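Acylphosphatase (Bacillus subtilis, PDB 3BR8) catalyses the hydrolysis of acyl phosphates, with water, to a carboxylate and free phosphate. Local coordinates at residues Phe56-Ala59 and Val60-Gly63. Residues are numbered along the deposited sequence; the frame is centred on the assembly and turned at random.
Sequences FVEA and VKNG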
loop_
_atom_site.group_PDB
_atom_site.type_symbol
_atom_site.label_atom_id
_atom_site.label_comp_id
_atom_site.label_asym_id
_atom_site.label_seq_id
_atom_site.Cartn_x
_atom_site.Cartn_y
_atom_site.Cartn_z
ATOM N N PHE A 56 -3.445 -3.670 7.502
ATOM C CA PHE A 56 -3.030 -3.536 6.095
ATOM C C PHE A 56 -1.512 -3.653 5.920
ATOM O O PHE A 56 -1.050 -4.375 5.028
ATOM C CB PHE A 56 -3.535 -2.193 5.578
ATOM C CG PHE A 56 -3.125 -1.840 4.164
ATOM C CD1 PHE A 56 -3.658 -2.506 3.064
ATOM C CD2 PHE A 56 -2.291 -0.747 3.934
ATOM C CE1 PHE A 56 -3.313 -2.118 1.772
ATOM C CE2 PHE A 56 -1.948 -0.356 2.640
ATOM C CZ PHE A 56 -2.468 -1.037 1.557
ATOM N N VAL A 57 -0.743 -2.957 6.756
ATOM C CA VAL A 57 0.715 -3.033 6.681
ATOM C C VAL A 57 1.198 -4.481 6.817
ATOM O O VAL A 57 2.081 -4.932 6.073
ATOM C CB VAL A 57 1.373 -2.116 7.745
ATOM C CG1 VAL A 57 2.866 -2.404 7.891
ATOM C CG2 VAL A 57 1.165 -0.665 7.370
ATOM N N GLU A 58 0.614 -5.226 7.755
ATOM C CA GLU A 58 0.998 -6.631 7.920
ATOM C C GLU A 58 0.647 -7.489 6.708
ATOM O O GLU A 58 1.424 -8.346 6.288
ATOM C CB GLU A 58 0.389 -7.216 9.191
ATOM C CG GLU A 58 0.975 -6.608 10.442
ATOM C CD GLU A 58 2.500 -6.618 10.426
ATOM O OE1 GLU A 58 3.088 -7.725 10.413
ATOM O OE2 GLU A 58 3.097 -5.518 10.427
ATOM N N ALA A 59 -0.522 -7.235 6.127
ATOM C CA ALA A 59 -0.936 -7.961 4.922
ATOM C C ALA A 59 -0.009 -7.666 3.749
ATOM O O ALA A 59 0.384 -8.568 3.007
ATOM C CB ALA A 59 -2.385 -7.634 4.557
ATOM N N VAL A 60 0.364 -6.401 3.595
ATOM C CA VAL A 60 1.257 -6.000 2.506
ATOM C C VAL A 60 2.575 -6.785 2.565
ATOM O O VAL A 60 3.096 -7.226 1.532
ATOM C CB VAL A 60 1.496 -4.457 2.501
ATOM C CG1 VAL A 60 2.657 -4.053 1.570
ATOM C CG2 VAL A 60 0.211 -3.721 2.093
ATOM N N LYS A 61 3.099 -6.979 3.774
ATOM C CA LYS A 61 4.345 -7.727 3.961
ATOM C C LYS A 61 4.269 -9.144 3.387
ATOM O O LYS A 61 5.279 -9.672 2.925
ATOM C CB LYS A 61 4.725 -7.797 5.441
ATOM C CG LYS A 61 5.202 -6.489 6.025
ATOM C CD LYS A 61 5.410 -6.618 7.532
ATOM C CE LYS A 61 5.670 -5.267 8.180
ATOM N NZ LYS A 61 5.723 -5.344 9.672
ATOM N N ASN A 62 3.089 -9.762 3.439
ATOM C CA ASN A 62 2.897 -11.109 2.886
ATOM C C ASN A 62 2.957 -11.151 1.356
ATOM O O ASN A 62 3.335 -12.170 0.756
ATOM C CB ASN A 62 1.591 -11.722 3.395
ATOM C CG ASN A 62 1.606 -11.959 4.889
ATOM O OD1 ASN A 62 2.630 -12.335 5.464
ATOM N ND2 ASN A 62 0.466 -11.740 5.531
ATOM N N GLY A 63 2.568 -10.052 0.724
ATOM C CA GLY A 63 2.751 -9.894 -0.714
ATOM C C GLY A 63 1.823 -10.701 -1.592
ATOM O O GLY A 63 0.915 -11.387 -1.114
HETATM O O HOH W 1 2.876 -10.229 7.745
#
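Val60, one helical turn after Phe56, sets its CG2 methyl over one face of the phenyl ring in a CH-pi contact: CG2 lies 3.9 Å from the ring centroid and 12° off the normal. CG of Phe56, anti to the backbone N (chi1 176°), turns the phenyl so that a face meets this methyl. The backbone adds i to i+4 hydrogen bonds: Val60 N donates to Phe56 O at 2.9 Å, and Lys61 N to Val57 O. Helix 50-62 is one of the two helices that pack on one face of the sheet in the ferredoxin-like alpha/beta sandwich of acylphosphatases, and its inner side, with Phe56 and Val60, lies against the sheet. Phe56 also meets Val21 and Ala25 of helix 17-27, Ile6 of strand 2-9 and Ile44 of strand 42-48, so an alanine here would probably open a gap between the two helices and the sheet and leave the Val60 methyl without its aromatic partner. On the outer side the contact is ionic. A bend at chi2 (-50°) lays the Glu58 carboxylate beside the extended Lys61, whose NZ reaches the syn side of OE2 at 2.7 Å, closing a salt bridge. Towards the C-terminus the bonding shifts: Asn62 N donates to Ala59 O at 3.0 Å from well above the carbonyl plane, Gly63 N reaches that oxygen only weakly, and Gly63, with a positive phi that favours glycine, is the first residue to leave the helical conformation. One water donates to both Glu58 O and Asn62 OD1, bridging a main-chain carbonyl to the side-chain amide four residues on.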